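Photoreceptor-histidine kinase BphP (Stigmatella aurantiaca DW4/3-1, PDB 6BAF) probably senses red and far-red light through a bilin bound in its chromophore-binding domain and passes the signal to a histidine kinase module. Local coordinates at residues P242-L245 with E246-H249; I194-Q197 with A198-Y202. All coordinates share one frame; numbering follows the deposited sequence.

Contact 1 of 2, residues P242-L245 with E246-H249; sequences PIHL and EYLH. With BLR (3-[5-[(Z)-(4-ethenyl-3-methyl-5-oxidanylidene-pyrrol-2-ylidene)methyl]-2-[[5-[(Z)-(3-ethenyl-4-methyl-5-oxidanylidene-pyrrol-2-ylidene)methyl]-3-(3-hydroxy-3-oxopropyl)-4-methyl-1H-pyrrol-2-yl]methyl]-4-methyl-1H-pyrrol-3-yl]propanoic acid), chain B.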
ATOM      1  N   PRO A 242     -27.286 -20.222   1.327  1.00 49.77           N
ATOM      2  CA  PRO A 242     -28.252 -20.219   0.211  1.00 48.35           C
ATOM      3  C   PRO A 242     -29.379 -19.237   0.392  1.00 44.88           C
ATOM      4  O   PRO A 242     -29.890 -18.711  -0.597  1.00 48.90           O
ATOM      5  CB  PRO A 242     -28.778 -21.661   0.209  1.00 47.17           C
ATOM      6  CG  PRO A 242     -27.644 -22.473   0.812  1.00 50.14           C
ATOM      7  CD  PRO A 242     -27.049 -21.582   1.861  1.00 50.34           C
ATOM      8  N   ILE A 243     -29.801 -18.963   1.621  1.00 42.04           N
ATOM      9  CA  ILE A 243     -30.879 -18.003   1.766  1.00 41.58           C
ATOM     10  C   ILE A 243     -30.404 -16.587   1.437  1.00 46.82           C
ATOM     11  O   ILE A 243     -31.205 -15.740   1.021  1.00 41.76           O
ATOM     12  CB  ILE A 243     -31.469 -18.106   3.187  1.00 47.42           C
ATOM     13  CG1 ILE A 243     -32.663 -17.181   3.350  1.00 53.20           C
ATOM     14  CG2 ILE A 243     -30.476 -17.695   4.212  1.00 47.68           C
ATOM     15  CD1 ILE A 243     -33.433 -17.414   4.654  1.00 60.86           C
ATOM     16  N   HIS A 244     -29.118 -16.275   1.665  1.00 45.57           N
ATOM     17  CA  HIS A 244     -28.635 -14.966   1.246  1.00 43.96           C
ATOM     18  C   HIS A 244     -28.581 -14.875  -0.275  1.00 42.33           C
ATOM     19  O   HIS A 244     -28.921 -13.834  -0.846  1.00 45.12           O
ATOM     20  CB  HIS A 244     -27.258 -14.661   1.852  1.00 43.46           C
ATOM     21  CG  HIS A 244     -26.729 -13.317   1.471  1.00 40.11           C
ATOM     22  ND1 HIS A 244     -27.439 -12.153   1.690  1.00 39.16           N
ATOM     23  CD2 HIS A 244     -25.594 -12.955   0.820  1.00 42.59           C
ATOM     24  CE1 HIS A 244     -26.744 -11.127   1.237  1.00 42.37           C
ATOM     25  NE2 HIS A 244     -25.614 -11.583   0.712  1.00 42.43           N
ATOM     26  N   LEU A 245     -28.173 -15.950  -0.952  1.00 41.40           N
ATOM     27  CA  LEU A 245     -28.194 -15.905  -2.411  1.00 47.47           C
ATOM     28  C   LEU A 245     -29.597 -15.649  -2.956  1.00 55.72           C
ATOM     29  O   LEU A 245     -29.734 -15.001  -4.006  1.00 52.80           O
ATOM     30  CB  LEU A 245     -27.616 -17.177  -3.000  1.00 44.59           C
ATOM     31  CG  LEU A 245     -26.156 -17.337  -2.601  1.00 47.99           C
ATOM     32  CD1 LEU A 245     -25.628 -18.653  -3.094  1.00 44.94           C
ATOM     33  CD2 LEU A 245     -25.267 -16.125  -3.121  1.00 42.62           C
ATOM     34  N   GLU A 246     -30.657 -16.100  -2.245  1.00 54.74           N
ATOM     35  CA  GLU A 246     -32.003 -15.821  -2.741  1.00 52.12           C
ATOM     36  C   GLU A 246     -32.457 -14.417  -2.377  1.00 53.66           C
ATOM     37  O   GLU A 246     -33.183 -13.791  -3.150  1.00 55.08           O
ATOM     38  CB  GLU A 246     -32.999 -16.882  -2.251  1.00 58.22           C
ATOM     39  CG  GLU A 246     -34.247 -16.937  -3.184  1.00 70.70           C
ATOM     40  CD  GLU A 246     -33.967 -17.582  -4.573  1.00 79.78           C
ATOM     41  OE1 GLU A 246     -34.823 -17.428  -5.502  1.00 80.87           O
ATOM     42  OE2 GLU A 246     -32.891 -18.244  -4.750  1.00 81.42           O
ATOM     43  N   TYR A 247     -32.001 -13.880  -1.242  1.00 47.40           N
ATOM     44  CA  TYR A 247     -32.131 -12.453  -1.012  1.00 47.83           C
ATOM     45  C   TYR A 247     -31.544 -11.641  -2.170  1.00 50.47           C
ATOM     46  O   TYR A 247     -32.151 -10.670  -2.615  1.00 50.84           O
ATOM     47  CB  TYR A 247     -31.435 -12.085   0.283  1.00 44.20           C
ATOM     48  CG  TYR A 247     -31.539 -10.629   0.722  1.00 48.57           C
ATOM     49  CD1 TYR A 247     -32.580 -10.244   1.524  1.00 48.52           C
ATOM     50  CD2 TYR A 247     -30.558  -9.660   0.419  1.00 49.92           C
ATOM     51  CE1 TYR A 247     -32.701  -8.996   2.000  1.00 47.61           C
ATOM     52  CE2 TYR A 247     -30.689  -8.293   0.914  1.00 44.22           C
ATOM     53  CZ  TYR A 247     -31.778  -7.999   1.699  1.00 53.84           C
ATOM     54  OH  TYR A 247     -32.045  -6.745   2.269  1.00 54.87           O
ATOM     55  N   LEU A 248     -30.346 -12.007  -2.646  1.00 49.15           N
ATOM     56  CA  LEU A 248     -29.686 -11.218  -3.681  1.00 52.26           C
ATOM     57  C   LEU A 248     -30.457 -11.330  -4.986  1.00 51.22           C
ATOM     58  O   LEU A 248     -30.753 -10.316  -5.631  1.00 48.89           O
ATOM     59  CB  LEU A 248     -28.218 -11.665  -3.861  1.00 46.85           C
ATOM     60  CG  LEU A 248     -27.280 -11.301  -2.687  1.00 42.85           C
ATOM     61  CD1 LEU A 248     -25.788 -11.679  -2.875  1.00 39.70           C
ATOM     62  CD2 LEU A 248     -27.433  -9.854  -2.374  1.00 41.03           C
ATOM     63  N   HIS A 249     -30.836 -12.559  -5.349  1.00 52.15           N
ATOM     64  CA  HIS A 249     -31.666 -12.797  -6.527  1.00 58.52           C
ATOM     65  C   HIS A 249     -32.945 -11.954  -6.515  1.00 61.68           C
ATOM     66  O   HIS A 249     -33.285 -11.323  -7.519  1.00 62.12           O
ATOM     67  CB  HIS A 249     -32.002 -14.275  -6.619  1.00 58.96           C
ATOM     68  CG  HIS A 249     -32.685 -14.658  -7.895  1.00 74.22           C
ATOM     69  ND1 HIS A 249     -32.060 -15.391  -8.885  1.00 74.94           N
ATOM     70  CD2 HIS A 249     -33.945 -14.422  -8.339  1.00 74.48           C
ATOM     71  CE1 HIS A 249     -32.904 -15.586  -9.886  1.00 72.16           C
ATOM     72  NE2 HIS A 249     -34.055 -15.009  -9.578  1.00 74.43           N
TER
HETATM   73  CHA BLR B 401     -25.402 -11.759   4.651  1.00 38.50           C
HETATM   74  NA  BLR B 401     -26.893  -9.787   4.097  1.00 39.44           N
HETATM   75  C1A BLR B 401     -25.683 -10.362   4.162  1.00 42.04           C
HETATM   76  C2A BLR B 401     -24.697  -9.478   3.715  1.00 37.67           C
HETATM   77  C3A BLR B 401     -25.312  -8.322   3.392  1.00 42.52           C
HETATM   78  C4A BLR B 401     -26.680  -8.532   3.618  1.00 41.82           C
HETATM   79  CMA BLR B 401     -24.588  -7.042   2.876  1.00 38.38           C
HETATM   80  CAA BLR B 401     -23.202  -9.796   3.648  1.00 34.23           C
HETATM   81  CBA BLR B 401     -22.812 -10.591   2.375  1.00 37.04           C
HETATM   82  CGA BLR B 401     -22.744  -9.688   1.134  1.00 41.29           C
HETATM   83  O1A BLR B 401     -21.925  -8.723   1.166  1.00 38.66           O
HETATM   84  O2A BLR B 401     -23.482  -9.873   0.092  1.00 38.29           O
HETATM   85  CHB BLR B 401     -27.855  -7.592   3.454  1.00 41.32           C
HETATM   86  NB  BLR B 401     -27.257  -6.456   1.287  1.00 44.16           N
HETATM   87  C1B BLR B 401     -27.936  -6.585   2.632  1.00 41.51           C
HETATM   88  C2B BLR B 401     -28.747  -5.357   2.815  1.00 42.83           C
HETATM   89  C3B BLR B 401     -28.607  -4.494   1.714  1.00 49.38           C
HETATM   90  C4B BLR B 401     -27.687  -5.105   0.715  1.00 51.75           C
HETATM   91  CMB BLR B 401     -29.616  -5.023   4.032  1.00 44.80           C
HETATM   92  OB  BLR B 401     -27.348  -4.680  -0.333  1.00 55.23           O
HETATM   93  CAB BLR B 401     -29.304  -3.125   1.642  1.00 47.19           C
HETATM   94  CBB BLR B 401     -29.054  -2.270   0.678  1.00 49.97           C
HETATM   95  NC  BLR B 401     -30.874 -12.397   4.989  1.00 43.09           N
HETATM   96  C1C BLR B 401     -32.344 -12.015   4.990  1.00 49.36           C
HETATM   97  C2C BLR B 401     -33.030 -13.073   5.792  1.00 51.70           C
HETATM   98  C3C BLR B 401     -32.113 -14.037   6.285  1.00 50.01           C
HETATM   99  C4C BLR B 401     -30.743 -13.670   5.807  1.00 45.79           C
HETATM  100  CMC BLR B 401     -34.523 -13.052   6.042  1.00 58.02           C
HETATM  101  OC  BLR B 401     -32.850 -11.088   4.457  1.00 51.59           O
HETATM  102  CAC BLR B 401     -32.464 -15.266   7.146  1.00 56.94           C
HETATM  103  CBC BLR B 401     -33.166 -15.156   8.288  1.00 66.13           C
HETATM  104  CHD BLR B 401     -29.653 -14.330   6.055  1.00 43.89           C
HETATM  105  ND  BLR B 401     -27.806 -12.546   5.206  1.00 38.09           N
HETATM  106  C1D BLR B 401     -28.260 -13.857   5.723  1.00 42.25           C
HETATM  107  C2D BLR B 401     -27.137 -14.762   5.901  1.00 41.84           C
HETATM  108  C3D BLR B 401     -25.938 -14.022   5.526  1.00 37.15           C
HETATM  109  C4D BLR B 401     -26.307 -12.624   5.100  1.00 42.41           C
HETATM  110  CMD BLR B 401     -27.229 -16.204   6.417  1.00 39.55           C
HETATM  111  CAD BLR B 401     -24.524 -14.565   5.534  1.00 33.98           C
HETATM  112  CBD BLR B 401     -24.168 -15.001   4.122  1.00 36.64           C
HETATM  113  CGD BLR B 401     -22.814 -15.648   4.340  1.00 40.86           C
HETATM  114  O1D BLR B 401     -21.846 -14.934   4.773  1.00 36.54           O
HETATM  115  O2D BLR B 401     -22.707 -16.902   4.175  1.00 40.77           O

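Contact 2 of 2, residues I194-Q197 with A198-Y202; sequences IPRQ and ARELY. With BLR (3-[5-[(Z)-(4-ethenyl-3-methyl-5-oxidanylidene-pyrrol-2-ylidene)methyl]-2-[[5-[(Z)-(3-ethenyl-4-methyl-5-oxidanylidene-pyrrol-2-ylidene)methyl]-3-(3-hydroxy-3-oxopropyl)-4-methyl-1H-pyrrol-2-yl]methyl]-4-methyl-1H-pyrrol-3-yl]propanoic acid), chain B.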
ATOM      1  N   ILE A 194     -29.028  -9.161   8.190  1.00 37.94           N
ATOM      2  CA  ILE A 194     -27.661  -9.650   8.353  1.00 42.04           C
ATOM      3  C   ILE A 194     -27.653 -10.306   9.725  1.00 39.51           C
ATOM      4  O   ILE A 194     -27.357  -9.649  10.737  1.00 39.77           O
ATOM      5  CB  ILE A 194     -26.611  -8.530   8.225  1.00 40.04           C
ATOM      6  CG1 ILE A 194     -26.906  -7.658   6.989  1.00 38.87           C
ATOM      7  CG2 ILE A 194     -25.177  -9.156   8.225  1.00 36.18           C
ATOM      8  CD1 ILE A 194     -25.782  -6.600   6.653  1.00 40.06           C
ATOM      9  N   PRO A 195     -27.980 -11.586   9.799  1.00 40.25           N
ATOM     10  CA  PRO A 195     -28.314 -12.187  11.092  1.00 43.60           C
ATOM     11  C   PRO A 195     -27.068 -12.368  11.935  1.00 46.48           C
ATOM     12  O   PRO A 195     -25.927 -12.198  11.496  1.00 41.77           O
ATOM     13  CB  PRO A 195     -28.950 -13.536  10.727  1.00 41.21           C
ATOM     14  CG  PRO A 195     -28.345 -13.866   9.354  1.00 44.52           C
ATOM     15  CD  PRO A 195     -28.177 -12.510   8.667  1.00 35.93           C
ATOM     16  N   ARG A 196     -27.311 -12.786  13.163  1.00 47.27           N
ATOM     17  CA  ARG A 196     -26.318 -12.614  14.205  1.00 46.12           C
ATOM     18  C   ARG A 196     -25.078 -13.480  13.977  1.00 44.93           C
ATOM     19  O   ARG A 196     -23.955 -13.038  14.238  1.00 43.73           O
ATOM     20  CB  ARG A 196     -26.967 -12.907  15.538  1.00 49.67           C
ATOM     21  CG  ARG A 196     -26.022 -13.350  16.540  1.00 56.23           C
ATOM     22  CD  ARG A 196     -26.461 -12.758  17.806  1.00 66.18           C
ATOM     23  NE  ARG A 196     -25.961 -13.585  18.884  1.00 78.39           N
ATOM     24  CZ  ARG A 196     -25.903 -13.175  20.144  1.00 86.63           C
ATOM     25  NH1 ARG A 196     -26.296 -11.930  20.436  1.00 86.77           N
ATOM     26  NH2 ARG A 196     -25.435 -13.996  21.081  1.00 88.71           N
ATOM     27  N   GLN A 197     -25.234 -14.704  13.493  1.00 44.55           N
ATOM     28  CA  GLN A 197     -24.026 -15.478  13.235  1.00 46.64           C
ATOM     29  C   GLN A 197     -23.237 -14.928  12.040  1.00 43.60           C
ATOM     30  O   GLN A 197     -22.026 -15.154  11.959  1.00 42.67           O
ATOM     31  CB  GLN A 197     -24.374 -16.963  13.031  1.00 43.38           C
ATOM     32  CG  GLN A 197     -24.913 -17.350  11.642  1.00 45.42           C
ATOM     33  CD  GLN A 197     -26.370 -16.963  11.403  1.00 50.83           C
ATOM     34  OE1 GLN A 197     -26.852 -15.911  11.870  1.00 47.81           O
ATOM     35  NE2 GLN A 197     -27.086 -17.815  10.669  1.00 49.75           N
ATOM     36  N   ALA A 198     -23.882 -14.216  11.110  1.00 41.19           N
ATOM     37  CA  ALA A 198     -23.129 -13.547  10.050  1.00 40.05           C
ATOM     38  C   ALA A 198     -22.353 -12.373  10.626  1.00 37.99           C
ATOM     39  O   ALA A 198     -21.147 -12.228  10.375  1.00 39.59           O
ATOM     40  CB  ALA A 198     -24.067 -13.077   8.935  1.00 36.58           C
ATOM     41  N   ARG A 199     -23.017 -11.557  11.443  1.00 35.04           N
ATOM     42  CA  ARG A 199     -22.363 -10.412  12.051  1.00 39.81           C
ATOM     43  C   ARG A 199     -21.172 -10.836  12.893  1.00 43.21           C
ATOM     44  O   ARG A 199     -20.148 -10.145  12.921  1.00 37.83           O
ATOM     45  CB  ARG A 199     -23.321  -9.649  12.936  1.00 36.90           C
ATOM     46  CG  ARG A 199     -24.312  -8.699  12.280  1.00 38.41           C
ATOM     47  CD  ARG A 199     -25.090  -8.102  13.468  1.00 42.61           C
ATOM     48  NE  ARG A 199     -26.449  -8.470  13.294  1.00 56.19           N
ATOM     49  CZ  ARG A 199     -27.270  -9.006  14.175  1.00 47.27           C
ATOM     50  NH1 ARG A 199     -26.952  -9.238  15.443  1.00 46.67           N
ATOM     51  NH2 ARG A 199     -28.465  -9.273  13.718  1.00 49.69           N
ATOM     52  N   GLU A 200     -21.298 -11.956  13.608  1.00 42.50           N
ATOM     53  CA  GLU A 200     -20.189 -12.447  14.415  1.00 45.52           C
ATOM     54  C   GLU A 200     -19.041 -12.929  13.542  1.00 40.77           C
ATOM     55  O   GLU A 200     -17.876 -12.693  13.860  1.00 40.13           O
ATOM     56  CB  GLU A 200     -20.659 -13.572  15.338  1.00 45.43           C
ATOM     57  CG  GLU A 200     -21.361 -13.065  16.595  1.00 51.74           C
ATOM     58  CD  GLU A 200     -22.098 -14.178  17.355  1.00 64.80           C
ATOM     59  OE1 GLU A 200     -22.197 -15.328  16.822  1.00 63.94           O
ATOM     60  OE2 GLU A 200     -22.585 -13.883  18.478  1.00 70.83           O
ATOM     61  N   LEU A 201     -19.341 -13.651  12.475  1.00 35.81           N
ATOM     62  CA  LEU A 201     -18.287 -14.005  11.537  1.00 41.56           C
ATOM     63  C   LEU A 201     -17.630 -12.756  10.945  1.00 39.18           C
ATOM     64  O   LEU A 201     -16.406 -12.713  10.770  1.00 41.01           O
ATOM     65  CB  LEU A 201     -18.870 -14.884  10.444  1.00 36.60           C
ATOM     66  CG  LEU A 201     -17.905 -15.225   9.318  1.00 39.42           C
ATOM     67  CD1 LEU A 201     -16.705 -15.963   9.875  1.00 40.88           C
ATOM     68  CD2 LEU A 201     -18.641 -16.101   8.343  1.00 38.51           C
ATOM     69  N   TYR A 202     -18.421 -11.718  10.642  1.00 37.97           N
ATOM     70  CA  TYR A 202     -17.842 -10.571   9.954  1.00 37.54           C
ATOM     71  C   TYR A 202     -17.016  -9.724  10.902  1.00 40.79           C
ATOM     72  O   TYR A 202     -16.225  -8.901  10.441  1.00 40.30           O
ATOM     73  CB  TYR A 202     -18.916  -9.720   9.277  1.00 34.11           C
ATOM     74  CG  TYR A 202     -19.769 -10.477   8.256  1.00 36.82           C
ATOM     75  CD1 TYR A 202     -19.349 -11.703   7.725  1.00 35.30           C
ATOM     76  CD2 TYR A 202     -20.991  -9.957   7.823  1.00 37.65           C
ATOM     77  CE1 TYR A 202     -20.137 -12.398   6.807  1.00 36.77           C
ATOM     78  CE2 TYR A 202     -21.785 -10.632   6.884  1.00 37.29           C
ATOM     79  CZ  TYR A 202     -21.362 -11.853   6.400  1.00 37.78           C
ATOM     80  OH  TYR A 202     -22.135 -12.514   5.462  1.00 38.47           O
TER
HETATM   81  CHA BLR B 401     -25.402 -11.759   4.651  1.00 38.50           C
HETATM   82  NA  BLR B 401     -26.893  -9.787   4.097  1.00 39.44           N
HETATM   83  C1A BLR B 401     -25.683 -10.362   4.162  1.00 42.04           C
HETATM   84  C2A BLR B 401     -24.697  -9.478   3.715  1.00 37.67           C
HETATM   85  C3A BLR B 401     -25.312  -8.322   3.392  1.00 42.52           C
HETATM   86  C4A BLR B 401     -26.680  -8.532   3.618  1.00 41.82           C
HETATM   87  CMA BLR B 401     -24.588  -7.042   2.876  1.00 38.38           C
HETATM   88  CAA BLR B 401     -23.202  -9.796   3.648  1.00 34.23           C
HETATM   89  CBA BLR B 401     -22.812 -10.591   2.375  1.00 37.04           C
HETATM   90  CGA BLR B 401     -22.744  -9.688   1.134  1.00 41.29           C
HETATM   91  O1A BLR B 401     -21.925  -8.723   1.166  1.00 38.66           O
HETATM   92  O2A BLR B 401     -23.482  -9.873   0.092  1.00 38.29           O
HETATM   93  CHB BLR B 401     -27.855  -7.592   3.454  1.00 41.32           C
HETATM   94  NB  BLR B 401     -27.257  -6.456   1.287  1.00 44.16           N
HETATM   95  C1B BLR B 401     -27.936  -6.585   2.632  1.00 41.51           C
HETATM   96  C2B BLR B 401     -28.747  -5.357   2.815  1.00 42.83           C
HETATM   97  C3B BLR B 401     -28.607  -4.494   1.714  1.00 49.38           C
HETATM   98  C4B BLR B 401     -27.687  -5.105   0.715  1.00 51.75           C
HETATM   99  CMB BLR B 401     -29.616  -5.023   4.032  1.00 44.80           C
HETATM  100  OB  BLR B 401     -27.348  -4.680  -0.333  1.00 55.23           O
HETATM  101  CAB BLR B 401     -29.304  -3.125   1.642  1.00 47.19           C
HETATM  102  CBB BLR B 401     -29.054  -2.270   0.678  1.00 49.97           C
HETATM  103  NC  BLR B 401     -30.874 -12.397   4.989  1.00 43.09           N
HETATM  104  C1C BLR B 401     -32.344 -12.015   4.990  1.00 49.36           C
HETATM  105  C2C BLR B 401     -33.030 -13.073   5.792  1.00 51.70           C
HETATM  106  C3C BLR B 401     -32.113 -14.037   6.285  1.00 50.01           C
HETATM  107  C4C BLR B 401     -30.743 -13.670   5.807  1.00 45.79           C
HETATM  108  CMC BLR B 401     -34.523 -13.052   6.042  1.00 58.02           C
HETATM  109  OC  BLR B 401     -32.850 -11.088   4.457  1.00 51.59           O
HETATM  110  CAC BLR B 401     -32.464 -15.266   7.146  1.00 56.94           C
HETATM  111  CBC BLR B 401     -33.166 -15.156   8.288  1.00 66.13           C
HETATM  112  CHD BLR B 401     -29.653 -14.330   6.055  1.00 43.89           C
HETATM  113  ND  BLR B 401     -27.806 -12.546   5.206  1.00 38.09           N
HETATM  114  C1D BLR B 401     -28.260 -13.857   5.723  1.00 42.25           C
HETATM  115  C2D BLR B 401     -27.137 -14.762   5.901  1.00 41.84           C
HETATM  116  C3D BLR B 401     -25.938 -14.022   5.526  1.00 37.15           C
HETATM  117  C4D BLR B 401     -26.307 -12.624   5.100  1.00 42.41           C
HETATM  118  CMD BLR B 401     -27.229 -16.204   6.417  1.00 39.55           C
HETATM  119  CAD BLR B 401     -24.524 -14.565   5.534  1.00 33.98           C
HETATM  120  CBD BLR B 401     -24.168 -15.001   4.122  1.00 36.64           C
HETATM  121  CGD BLR B 401     -22.814 -15.648   4.340  1.00 40.86           C
HETATM  122  O1D BLR B 401     -21.846 -14.934   4.773  1.00 36.54           O
HETATM  123  O2D BLR B 401     -22.707 -16.902   4.175  1.00 40.77           O

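Contact 1 of 2, residues P242-L245 with E246-H249
His244 and Leu248, one turn apart on helix 242-251, meet with the leucine CG over one face of the imidazole, 4.1 Å from the ring centroid in a CH-pi contact, while the bilin lies against the opposite face. Followed outward, the histidine side chain meets the bilin from CB to NE2. CB rests near the propionate carbon CBD, and CG faces C4D and the bridging carbon CHA. Further out, ND1 and CE1 come over the inner pyrrole carrying NA, with CE1 3.2 Å from C1A, and CD2 lies between Leu248 CD1 and propionate oxygen O2A. CG stands anti to the backbone N (chi1 -179°), which carries the ring away from the helix and against the bilin. At the tip NE2 donates a nearly straight hydrogen bond of 2.8 Å to O2A, in the imidazole plane at its edge. This helix is part of the GAF domain that cradles the bilin in phytochromes, and His244 and Tyr247 both line the pocket. The Tyr247 ring runs near parallel to the imidazole but slid aside, the planes 21° apart. Its CD1 approaches carbonyl oxygen OC to 3.1 Å, and CE2 and OH reach the ring carrying NB. With Tyr247 cut back to an alanine, both terminal bilin rings would probably lose a neighbour and be freer to turn. In the backbone, Leu248 N bonds to His244 O at 2.9 Å, and Ile210 of strand 207-210 packs against His244, Leu245 and Leu248.

Contact 2 of 2, residues I194-Q197 with A198-Y202
The carbonyl oxygen of Ile194 is gripped from one arginine by two N-H groups: NE of Arg199 lies 3.0 Å from Ile194 O, close to the line of the C=O bond, and NH2 adds a weak second bond. Both are bent (132° at NE), as expected where one oxygen is shared by two N-H groups and also lies out of the guanidinium plane. The arginine reaches back over the start of its own helix through a bend at chi3 (-119°), which turns the guanidinium so that one face lies over Pro195 C and Arg196 CA. NH2 is also bonded to Ala191 O, so a second carbonyl helps to fix the rotation of the group.

Pro195 occupies the N-cap position, and its carbonyl oxygen accepts a bond from Arg199 N at 3.0 Å and a weak one from Ala198 N. Arg196 N, in the first turn, is hydrogen-bonded to the Asp4 carboxylate (OD1). On the outer side Arg196 and Glu200 pair by charge alone: OE2 sits 3.4 Å from NE, over the guanidinium face, with no N-H directed at it. Gln197 instead turns its amide to the N-terminal segment, where NE2 bonds to Glu6 O and Cys3 O.

The inner side is apolar until its far end. Ile194 CG2 touches Ala198 CB and, at 3.9 Å, Tyr202 CE2, the isoleucine and tyrosine side chains crossing at about a right angle. Pro195 CD presses to 3.2 Å from bilin C1D, and Ile194 CG1 to 3.5 Å from C4A. Tyr202 OH then donates a short bond of 2.5 Å to propionate oxygen O1D, which lies in the ring plane at its edge. Asp193, Ile194 and Pro195 spell the Asp-Ile-Pro motif characteristic of the phytochrome GAF domain, here leading through an N-cap into helix 196-202 against the chromophore.

Overall arrangement
Contact 1 and contact 2 lie in one GAF domain, on separate short helices that approach the same bilin, their centres 15 Å apart and their nearest atoms about 6 Å apart without touching. Contact 2 is the more buried, whereas contact 1 has half its residues exposed. Each gives the chromophore one hydrogen bond to a propionate, but to different ones, from an imidazole in 242-249 and a phenol in 194-202. In contact 1 the side chains meet through an imidazole between a leucine and the bilin, on a regular helix; contact 2 sits at a helix start, where an arginine holds a carbonyl oxygen and apolar side chains face the pyrroles. The shared ligand, rather than direct contact, links the two.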